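Long-range contacts in AAEL008620-PA odorant-binding protein (Aedes aegypti, PDB 5V13), which binds juvenile hormone III in the mosquito hemolymph as a member of the odorant-binding protein family: residues B[22-27]-B[88-93]; B[31-36]-B[66-71]; B[73-78]-B[115-120]. All blocks are in the same frame, centred on the assembly; numbering follows the deposited sequence.

Contact 1: B[22-27]-B[88-93]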
loop_
_atom_site.group_PDB
_atom_site.type_symbol
_atom_site.label_atom_id
_atom_site.label_comp_id
_atom_site.label_asym_id
_atom_site.label_seq_id
_atom_site.Cartn_x
_atom_site.Cartn_y
_atom_site.Cartn_z
ATOM N N GLN B 22 -4.952 -4.542 -21.377
ATOM C CA GLN B 22 -4.936 -3.444 -20.428
ATOM C C GLN B 22 -3.518 -2.910 -20.269
ATOM O O GLN B 22 -2.552 -3.658 -20.445
ATOM C CB GLN B 22 -5.463 -3.898 -19.057
ATOM C CG GLN B 22 -6.932 -4.324 -19.076
ATOM C CD GLN B 22 -7.813 -3.214 -19.575
ATOM O OE1 GLN B 22 -7.848 -2.128 -18.990
ATOM N NE2 GLN B 22 -8.517 -3.460 -20.684
ATOM N N PRO B 23 -3.374 -1.631 -19.911
ATOM C CA PRO B 23 -2.041 -1.087 -19.616
ATOM C C PRO B 23 -1.287 -1.977 -18.638
ATOM O O PRO B 23 -1.858 -2.489 -17.667
ATOM C CB PRO B 23 -2.347 0.290 -19.001
ATOM C CG PRO B 23 -3.666 0.662 -19.591
ATOM C CD PRO B 23 -4.434 -0.627 -19.717
ATOM N N ARG B 24 -0.003 -2.197 -18.930
ATOM C CA ARG B 24 0.825 -3.060 -18.101
ATOM C C ARG B 24 1.003 -2.440 -16.721
ATOM O O ARG B 24 1.389 -1.273 -16.602
ATOM C CB ARG B 24 2.194 -3.261 -18.758
ATOM C CG ARG B 24 2.147 -3.857 -20.202
ATOM C CD ARG B 24 1.536 -5.266 -20.241
ATOM N NE ARG B 24 0.076 -5.295 -20.366
ATOM C CZ ARG B 24 -0.621 -6.406 -20.600
ATOM N NH1 ARG B 24 0.009 -7.569 -20.736
ATOM N NH2 ARG B 24 -1.943 -6.364 -20.719
ATOM N N THR B 25 0.749 -3.232 -15.686
ATOM C CA THR B 25 1.035 -2.836 -14.307
ATOM C C THR B 25 2.524 -2.957 -14.016
ATOM O O THR B 25 3.267 -3.570 -14.783
ATOM C CB THR B 25 0.270 -3.732 -13.345
ATOM O OG1 THR B 25 0.812 -5.056 -13.426
ATOM C CG2 THR B 25 -1.211 -3.743 -13.677
ATOM N N PRO B 26 2.990 -2.401 -12.889
ATOM C CA PRO B 26 4.387 -2.651 -12.484
ATOM C C PRO B 26 4.657 -4.104 -12.143
ATOM O O PRO B 26 5.809 -4.533 -12.228
ATOM C CB PRO B 26 4.577 -1.732 -11.263
ATOM C CG PRO B 26 3.185 -1.386 -10.804
ATOM C CD PRO B 26 2.346 -1.375 -12.045
ATOM N N GLU B 27 3.636 -4.885 -11.769
ATOM C CA GLU B 27 3.862 -6.320 -11.618
ATOM C C GLU B 27 4.193 -6.948 -12.965
ATOM O O GLU B 27 5.114 -7.762 -13.072
ATOM C CB GLU B 27 2.635 -7.001 -10.998
ATOM C CG GLU B 27 2.791 -8.515 -10.725
ATOM C CD GLU B 27 2.620 -9.408 -11.959
ATOM O OE1 GLU B 27 3.265 -10.498 -12.011
ATOM O OE2 GLU B 27 1.817 -9.040 -12.858
ATOM N N VAL B 88 0.104 3.624 -27.096
ATOM C CA VAL B 88 -0.719 4.808 -26.843
ATOM C C VAL B 88 -1.516 4.633 -25.560
ATOM O O VAL B 88 -1.603 5.546 -24.724
ATOM C CB VAL B 88 -1.644 5.094 -28.040
ATOM C CG1 VAL B 88 -2.730 6.125 -27.651
ATOM C CG2 VAL B 88 -0.840 5.612 -29.211
ATOM N N LEU B 89 -2.125 3.457 -25.388
ATOM C CA LEU B 89 -2.927 3.225 -24.194
ATOM C C LEU B 89 -2.056 3.241 -22.946
ATOM O O LEU B 89 -2.469 3.753 -21.897
ATOM C CB LEU B 89 -3.702 1.909 -24.331
ATOM C CG LEU B 89 -4.897 1.714 -23.391
ATOM C CD1 LEU B 89 -6.083 2.648 -23.743
ATOM C CD2 LEU B 89 -5.324 0.245 -23.349
ATOM N N GLN B 90 -0.826 2.720 -23.048
ATOM C CA GLN B 90 0.101 2.779 -21.921
ATOM C C GLN B 90 0.456 4.218 -21.571
ATOM O O GLN B 90 0.511 4.581 -20.388
ATOM C CB GLN B 90 1.379 1.997 -22.233
ATOM C CG GLN B 90 2.308 1.789 -21.028
ATOM C CD GLN B 90 1.834 0.649 -20.126
ATOM O OE1 GLN B 90 1.108 -0.238 -20.564
ATOM N NE2 GLN B 90 2.238 0.681 -18.852
ATOM N N ALA B 91 0.721 5.046 -22.582
ATOM C CA ALA B 91 1.078 6.435 -22.315
ATOM C C ALA B 91 -0.089 7.199 -21.703
ATOM O O ALA B 91 0.102 8.007 -20.788
ATOM C CB ALA B 91 1.543 7.117 -23.598
ATOM N N GLU B 92 -1.305 6.948 -22.185
ATOM C CA GLU B 92 -2.465 7.640 -21.627
ATOM C C GLU B 92 -2.674 7.309 -20.153
ATOM O O GLU B 92 -3.129 8.161 -19.380
ATOM C CB GLU B 92 -3.709 7.294 -22.443
ATOM C CG GLU B 92 -3.686 7.890 -23.844
ATOM C CD GLU B 92 -4.865 7.455 -24.716
ATOM O OE1 GLU B 92 -5.102 8.100 -25.766
ATOM O OE2 GLU B 92 -5.538 6.460 -24.374
ATOM N N SER B 93 -2.341 6.087 -19.741
ATOM C CA SER B 93 -2.547 5.688 -18.357
ATOM C C SER B 93 -1.429 6.162 -17.437
ATOM O O SER B 93 -1.691 6.486 -16.273
ATOM C CB SER B 93 -2.690 4.166 -18.261
ATOM O OG SER B 93 -2.768 3.756 -16.902
#
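Gln-90 reaches from helix 84-94 to the extended chain that leads into helix 26-38, and in this helical odorant-binding protein fold its side-chain amide pairs with both the N-H and the C=O of a single residue, Arg-24. OE1 accepts from Arg-24 N at 2.8 Å, with the donor in the amide plane on a lone pair. Beside it NE2 donates to Arg-24 O at 3.1 Å, almost straight at 169°, using a lone pair in the peptide carbonyl plane. A bend at chi2 (79°) swings the amide of Gln-90 off the helix and onto the chain. The paired bonds along the amide edge fix its rotation about chi3, and OE1 also comes 3.4 Å from Pro-23 CA. NE2 donates to Met-143 O as well, while Arg-24 O accepts a second bond from His-145 NE2.

Pro-23 sets its ring between two residues one helical turn apart: CD meets Leu-89 CD2 at 3.8 Å, and CG meets Ser-93 CB at 3.9 Å. Leu-89 also packs on Lys-274 of the second subunit.

The side chain of Arg-24 runs at about a right angle to that of Gln-90, the guanidinium and amide planes standing 77° apart. Its NH1 forms a salt bridge with Glu-205. Curled back on its own chain, the guanidinium grips one carbonyl side-on, with Gln-22 O in the guanidinium plane: NE lies 3.1 Å from Gln-22 O and NH2 2.8 Å from that same Gln-22 O.

Contact 2: B[31-36]-B[66-71]. With JH3 (methyl (2E,6E)-9-[(2R)-3,3-dimethyloxiran-2-yl]-3,7-dimethylnona-2,6-dienoate), chain E.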
loop_
_atom_site.group_PDB
_atom_site.type_symbol
_atom_site.label_atom_id
_atom_site.label_comp_id
_atom_site.label_asym_id
_atom_site.label_seq_id
_atom_site.Cartn_x
_atom_site.Cartn_y
_atom_site.Cartn_z
ATOM N N TYR B 31 7.803 -8.472 -14.021
ATOM C CA TYR B 31 7.866 -9.891 -14.383
ATOM C C TYR B 31 8.604 -10.078 -15.702
ATOM O O TYR B 31 9.485 -10.943 -15.830
ATOM C CB TYR B 31 6.450 -10.472 -14.490
ATOM C CG TYR B 31 6.412 -11.955 -14.783
ATOM C CD1 TYR B 31 6.507 -12.443 -16.096
ATOM C CD2 TYR B 31 6.267 -12.873 -13.747
ATOM C CE1 TYR B 31 6.442 -13.820 -16.358
ATOM C CE2 TYR B 31 6.217 -14.235 -13.996
ATOM C CZ TYR B 31 6.301 -14.702 -15.295
ATOM O OH TYR B 31 6.249 -16.063 -15.515
ATOM N N ALA B 32 8.246 -9.269 -16.704
ATOM C CA ALA B 32 8.859 -9.396 -18.020
ATOM C C ALA B 32 10.337 -9.028 -17.977
ATOM O O ALA B 32 11.178 -9.739 -18.552
ATOM C CB ALA B 32 8.115 -8.517 -19.026
ATOM N N TYR B 33 10.680 -7.917 -17.310
ATOM C CA TYR B 33 12.089 -7.503 -17.264
ATOM C C TYR B 33 12.963 -8.573 -16.613
ATOM O O TYR B 33 14.051 -8.901 -17.111
ATOM C CB TYR B 33 12.248 -6.178 -16.500
ATOM C CG TYR B 33 11.454 -4.999 -17.039
ATOM C CD1 TYR B 33 10.994 -4.975 -18.351
ATOM C CD2 TYR B 33 11.173 -3.909 -16.221
ATOM C CE1 TYR B 33 10.252 -3.878 -18.833
ATOM C CE2 TYR B 33 10.454 -2.822 -16.684
ATOM C CZ TYR B 33 9.996 -2.808 -17.984
ATOM O OH TYR B 33 9.262 -1.728 -18.420
ATOM N N VAL B 34 12.514 -9.105 -15.475
ATOM C CA VAL B 34 13.324 -10.060 -14.722
ATOM C C VAL B 34 13.400 -11.405 -15.446
ATOM O O VAL B 34 14.478 -12.020 -15.549
ATOM C CB VAL B 34 12.765 -10.212 -13.292
ATOM C CG1 VAL B 34 13.466 -11.372 -12.580
ATOM C CG2 VAL B 34 12.946 -8.909 -12.520
ATOM N N ARG B 35 12.261 -11.895 -15.950
ATOM C CA ARG B 35 12.275 -13.215 -16.583
ATOM C C ARG B 35 13.071 -13.203 -17.881
ATOM O O ARG B 35 13.804 -14.158 -18.172
ATOM C CB ARG B 35 10.857 -13.720 -16.838
ATOM C CG ARG B 35 10.119 -14.137 -15.563
ATOM C CD ARG B 35 10.771 -15.358 -14.883
ATOM N NE ARG B 35 10.724 -16.541 -15.744
ATOM C CZ ARG B 35 9.744 -17.443 -15.728
ATOM N NH1 ARG B 35 8.725 -17.306 -14.890
ATOM N NH2 ARG B 35 9.780 -18.480 -16.550
ATOM N N CYS B 36 12.948 -12.135 -18.677
ATOM C CA CYS B 36 13.765 -12.041 -19.885
ATOM C C CYS B 36 15.250 -11.864 -19.564
ATOM O O CYS B 36 16.107 -12.320 -20.337
ATOM C CB CYS B 36 13.260 -10.900 -20.771
ATOM S SG CYS B 36 11.616 -11.275 -21.496
ATOM N N LYS B 66 13.045 -8.177 -28.029
ATOM C CA LYS B 66 11.961 -9.007 -28.553
ATOM C C LYS B 66 11.229 -9.739 -27.426
ATOM O O LYS B 66 9.989 -9.751 -27.376
ATOM C CB LYS B 66 12.514 -10.005 -29.572
ATOM C CG LYS B 66 11.451 -10.968 -30.085
ATOM C CD LYS B 66 12.020 -12.017 -30.999
ATOM C CE LYS B 66 11.112 -13.238 -30.996
ATOM N NZ LYS B 66 11.715 -14.357 -31.762
ATOM N N CYS B 67 11.992 -10.349 -26.515
ATOM C CA CYS B 67 11.427 -11.070 -25.377
ATOM C C CYS B 67 10.524 -10.172 -24.538
ATOM O O CYS B 67 9.394 -10.548 -24.210
ATOM C CB CYS B 67 12.565 -11.635 -24.510
ATOM S SG CYS B 67 12.072 -12.610 -23.014
ATOM N N VAL B 68 11.015 -8.986 -24.156
ATOM C CA VAL B 68 10.207 -8.100 -23.309
ATOM C C VAL B 68 8.976 -7.626 -24.062
ATOM O O VAL B 68 7.869 -7.573 -23.507
ATOM C CB VAL B 68 11.041 -6.907 -22.806
ATOM C CG1 VAL B 68 10.157 -5.915 -21.971
ATOM C CG2 VAL B 68 12.204 -7.405 -21.969
ATOM N N SER B 69 9.151 -7.280 -25.341
ATOM C CA SER B 69 8.030 -6.846 -26.168
ATOM C C SER B 69 6.964 -7.934 -26.266
ATOM O O SER B 69 5.770 -7.668 -26.079
ATOM C CB SER B 69 8.537 -6.449 -27.561
ATOM O OG SER B 69 9.376 -5.299 -27.476
ATOM N N GLU B 70 7.379 -9.172 -26.546
ATOM C CA GLU B 70 6.414 -10.263 -26.621
ATOM C C GLU B 70 5.760 -10.534 -25.275
ATOM O O GLU B 70 4.548 -10.786 -25.206
ATOM C CB GLU B 70 7.087 -11.529 -27.150
ATOM C CG GLU B 70 7.348 -11.442 -28.636
ATOM C CD GLU B 70 7.882 -12.733 -29.208
ATOM O OE1 GLU B 70 7.929 -12.857 -30.448
ATOM O OE2 GLU B 70 8.247 -13.622 -28.416
ATOM N N GLU B 71 6.545 -10.517 -24.189
ATOM C CA GLU B 71 5.953 -10.843 -22.896
ATOM C C GLU B 71 4.914 -9.810 -22.472
ATOM O O GLU B 71 3.914 -10.169 -21.841
ATOM C CB GLU B 71 7.031 -10.967 -21.818
ATOM C CG GLU B 71 6.508 -11.603 -20.531
ATOM C CD GLU B 71 6.094 -13.064 -20.725
ATOM O OE1 GLU B 71 5.135 -13.512 -20.064
ATOM O OE2 GLU B 71 6.738 -13.773 -21.539
HETATM C C1 JH3 E . 15.089 -4.155 -14.995
HETATM O O2 JH3 E . 14.936 -3.168 -14.297
HETATM O O1 JH3 E . 15.287 -5.422 -14.338
HETATM C CM JH3 E . 15.211 -5.473 -12.912
HETATM C C2 JH3 E . 15.064 -4.147 -16.469
HETATM C C3 JH3 E . 14.917 -3.090 -17.272
HETATM C "C3'" JH3 E . 14.757 -1.677 -16.784
HETATM C C4 JH3 E . 14.902 -3.370 -18.756
HETATM C C5 JH3 E . 13.797 -2.545 -19.408
HETATM C C6 JH3 E . 13.466 -3.133 -20.762
HETATM C C7 JH3 E . 13.992 -2.674 -21.906
HETATM C "C7'" JH3 E . 14.993 -1.550 -21.902
HETATM C C8 JH3 E . 13.575 -3.340 -23.209
HETATM C C9 JH3 E . 12.832 -2.373 -24.147
HETATM C CA JH3 E . 11.690 -1.638 -23.448
HETATM O O3 JH3 E . 10.877 -0.857 -24.352
HETATM C CB JH3 E . 10.285 -2.064 -23.868
HETATM C "CB'" JH3 E . 9.264 -1.939 -22.732
HETATM C CC JH3 E . 10.096 -3.114 -24.952
#
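Tyr-33 OH is hydrogen-bonded to the backbone O of Phe-144, outside both segments, and the ring that carries this hydroxyl sets its edge against Val-68 of the facing helix. Here two roughly antiparallel helices of the odorant-binding protein fold, 26-38 and 59-71, are stapled by a disulfide beside the juvenile hormone pocket. Their local axes approach to 9.1 Å at 143°, and no hydrogen bond crosses between the segments, so the join is covalent and apolar.

Cys-36 SG and Cys-67 SG are bonded at 2.1 Å, with a chi3 of -84° close to the usual quarter turn of a disulfide. Val-68 fits beside this bridge and uses both branches: CG2 lies 3.8 Å from Cys-36 CB, whereas CG1 comes to the edge of the Tyr-33 ring, near its plane, 3.7 Å from Tyr-33 CE1. One turn along from Cys-67, the aliphatic part of Glu-71 covers the small side chain of Ala-32, its CG 3.8 Å from Ala-32 CB. OE1 of Glu-71 only brushes Tyr-31 CE1 obliquely; the Tyr-31 ring carries Arg-35 CG over one face.

Although the first bond of the Tyr-33 side chain leads away from helix 59-71, chi1 of -58° brings the ring back toward Val-68. With its edge on the valine, the ring offers a face to the hormone, and JH3 C5 sits over its centre, 3.8 Å above the plane. Helix 59-71 adds Ser-69, whose hydroxyl bonds to Val-65 O, within its own helix. At the epoxide end of the hormone, Ser-69 OG touches the methyl carbon CC of JH3 at 3.4 Å.

Contact 3: B[73-78]-B[115-120]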
loop_
_atom_site.group_PDB
_atom_site.type_symbol
_atom_site.label_atom_id
_atom_site.label_comp_id
_atom_site.label_asym_id
_atom_site.label_seq_id
_atom_site.Cartn_x
_atom_site.Cartn_y
_atom_site.Cartn_z
ATOM N N ARG B 73 3.034 -8.259 -24.553
ATOM C CA ARG B 73 2.053 -8.241 -25.638
ATOM C C ARG B 73 2.065 -6.907 -26.381
ATOM O O ARG B 73 1.037 -6.453 -26.895
ATOM C CB ARG B 73 0.651 -8.579 -25.118
ATOM C CG ARG B 73 0.412 -10.102 -24.971
ATOM C CD ARG B 73 1.253 -10.775 -23.854
ATOM N NE ARG B 73 0.870 -12.183 -23.726
ATOM C CZ ARG B 73 1.533 -13.098 -23.024
ATOM N NH1 ARG B 73 2.628 -12.773 -22.340
ATOM N NH2 ARG B 73 1.087 -14.350 -23.007
ATOM N N LEU B 74 3.241 -6.287 -26.473
ATOM C CA LEU B 74 3.425 -5.139 -27.350
ATOM C C LEU B 74 3.785 -5.556 -28.761
ATOM O O LEU B 74 3.450 -4.843 -29.709
ATOM C CB LEU B 74 4.519 -4.221 -26.807
ATOM C CG LEU B 74 4.268 -3.709 -25.377
ATOM C CD1 LEU B 74 5.543 -3.091 -24.805
ATOM C CD2 LEU B 74 3.129 -2.685 -25.348
ATOM N N TYR B 75 4.503 -6.666 -28.909
ATOM C CA TYR B 75 4.771 -7.277 -30.201
ATOM C C TYR B 75 3.966 -8.562 -30.323
ATOM O O TYR B 75 3.992 -9.406 -29.422
ATOM C CB TYR B 75 6.261 -7.586 -30.381
ATOM C CG TYR B 75 6.523 -8.114 -31.776
ATOM C CD1 TYR B 75 6.518 -7.252 -32.868
ATOM C CD2 TYR B 75 6.732 -9.467 -32.006
ATOM C CE1 TYR B 75 6.727 -7.722 -34.155
ATOM C CE2 TYR B 75 6.956 -9.945 -33.293
ATOM C CZ TYR B 75 6.955 -9.069 -34.358
ATOM O OH TYR B 75 7.165 -9.544 -35.640
ATOM N N ASP B 76 3.265 -8.708 -31.439
ATOM C CA ASP B 76 2.369 -9.818 -31.726
ATOM C C ASP B 76 3.037 -10.749 -32.736
ATOM O O ASP B 76 3.084 -10.426 -33.933
ATOM C CB ASP B 76 1.050 -9.268 -32.281
ATOM C CG ASP B 76 0.005 -10.340 -32.530
ATOM O OD1 ASP B 76 0.307 -11.542 -32.407
ATOM O OD2 ASP B 76 -1.146 -9.954 -32.842
ATOM N N PRO B 77 3.569 -11.901 -32.319
ATOM C CA PRO B 77 4.252 -12.781 -33.284
ATOM C C PRO B 77 3.317 -13.505 -34.236
ATOM O O PRO B 77 3.792 -14.017 -35.258
ATOM C CB PRO B 77 4.996 -13.774 -32.386
ATOM C CG PRO B 77 4.237 -13.764 -31.112
ATOM C CD PRO B 77 3.728 -12.372 -30.933
ATOM N N LYS B 78 2.011 -13.578 -33.944
ATOM C CA LYS B 78 1.095 -14.230 -34.881
ATOM C C LYS B 78 0.811 -13.338 -36.083
ATOM O O LYS B 78 0.802 -13.806 -37.227
ATOM C CB LYS B 78 -0.209 -14.609 -34.180
ATOM C CG LYS B 78 -0.032 -15.602 -33.049
ATOM C CD LYS B 78 -0.995 -16.773 -33.176
ATOM C CE LYS B 78 -0.730 -17.820 -32.100
ATOM N NZ LYS B 78 -1.538 -19.061 -32.298
ATOM N N GLY B 115 3.481 -1.874 -39.982
ATOM C CA GLY B 115 4.058 -2.759 -40.973
ATOM C C GLY B 115 4.205 -4.181 -40.480
ATOM O O GLY B 115 4.660 -4.413 -39.358
ATOM N N VAL B 116 3.819 -5.142 -41.309
ATOM C CA VAL B 116 3.993 -6.552 -40.980
ATOM C C VAL B 116 5.411 -6.953 -41.361
ATOM O O VAL B 116 5.882 -6.640 -42.461
ATOM C CB VAL B 116 2.945 -7.411 -41.707
ATOM C CG1 VAL B 116 3.167 -8.892 -41.430
ATOM C CG2 VAL B 116 1.543 -6.990 -41.280
ATOM N N LEU B 117 6.103 -7.619 -40.442
ATOM C CA LEU B 117 7.506 -7.966 -40.626
ATOM C C LEU B 117 7.630 -9.249 -41.445
ATOM O O LEU B 117 6.723 -10.086 -41.457
ATOM C CB LEU B 117 8.198 -8.128 -39.264
ATOM C CG LEU B 117 8.449 -6.877 -38.404
ATOM C CD1 LEU B 117 7.210 -6.050 -38.112
ATOM C CD2 LEU B 117 9.096 -7.277 -37.088
ATOM N N ALA B 118 8.769 -9.406 -42.132
ATOM C CA ALA B 118 8.947 -10.605 -42.951
ATOM C C ALA B 118 9.112 -11.854 -42.094
ATOM O O ALA B 118 8.743 -12.950 -42.533
ATOM C CB ALA B 118 10.143 -10.446 -43.889
ATOM N N ASP B 119 9.658 -11.708 -40.884
ATOM C CA ASP B 119 9.862 -12.805 -39.942
ATOM C C ASP B 119 9.845 -12.242 -38.523
ATOM O O ASP B 119 9.847 -11.025 -38.317
ATOM C CB ASP B 119 11.190 -13.536 -40.213
ATOM C CG ASP B 119 12.385 -12.595 -40.187
ATOM O OD1 ASP B 119 12.625 -11.940 -39.142
ATOM O OD2 ASP B 119 13.082 -12.507 -41.222
ATOM N N ASN B 120 9.858 -13.149 -37.542
ATOM C CA ASN B 120 9.870 -12.799 -36.124
ATOM C C ASN B 120 11.266 -12.839 -35.497
ATOM O O ASN B 120 11.374 -12.945 -34.268
ATOM C CB ASN B 120 8.938 -13.725 -35.335
ATOM C CG ASN B 120 7.472 -13.372 -35.508
ATOM O OD1 ASN B 120 7.119 -12.203 -35.611
ATOM N ND2 ASN B 120 6.612 -14.384 -35.531
#
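Past a Schellman motif at Arg-73, the chain leaves helix 59-71, extends through strand 75-76 and comes nearest the irregular loop 115-120 where Pro-77 CA lies 6.3 Å from Asn-120 CA. Asn-120 bridges the two with both ends of its amide. Tyr-75 OH donates to Asn-120 OD1 at 2.7 Å, approaching close to the line of the C=O bond (162°). The ring and amide planes are almost perpendicular, 89° apart, and OD1 lies at the ring edge near its plane, where it also comes 3.2 Å from Tyr-75 CE2. On the other side of the amide, Asn-120 ND2 gives a well-aligned bond of 2.9 Å to Pro-77 O, on a lone pair in the carbonyl plane. The proline ring borders this nitrogen through CB.

Extended from the strand by its chi1 of -175°, Tyr-75 meets Leu-117 coming from the opposite direction. Leu-117 CD2 packs 3.8 Å from Tyr-75 CE1 and 3.3 Å from Tyr-75 OH. The same ring stacks edge-to-face with Phe-82, and Leu-117 continues onto Val-125 of helix 122-135. Within 73-78, Asp-76 OD1 accepts from Lys-78 N at 3.1 Å, an Asx turn that bends the chain around Pro-77 and its carbonyl.

Because the phenol donates and the proline carbonyl accepts, the amide of Asn-120 can satisfy both in one orientation alone. The loop before helix 122-135 is thus tied at one residue to a side chain and to the backbone of the neighbouring strand and turn, with Leu-117 adding an apolar flank to the phenol.

All three contacts belong to the odorant-binding protein family part of the chain. Contacts 1 and 2 share helix 26-38, the first at its entrance and the second further along, with centres 15 Å apart; both segments of contact 2 fall between those of contact 1 in the sequence. Contact 3 follows contact 2, strand 75-76 being the next element after helix 59-71, and its segments alternate with those of contact 1, about 20 Å away between centres. Contacts 2 and 3, also 15 Å apart, touch through Lys-66 NZ and Asn-120 O at 2.9 Å. Together they link helices 26-38 and 59-71, which both line the hormone pocket, to helix 84-94 and to the loop leading into helix 122-135, another pocket helix.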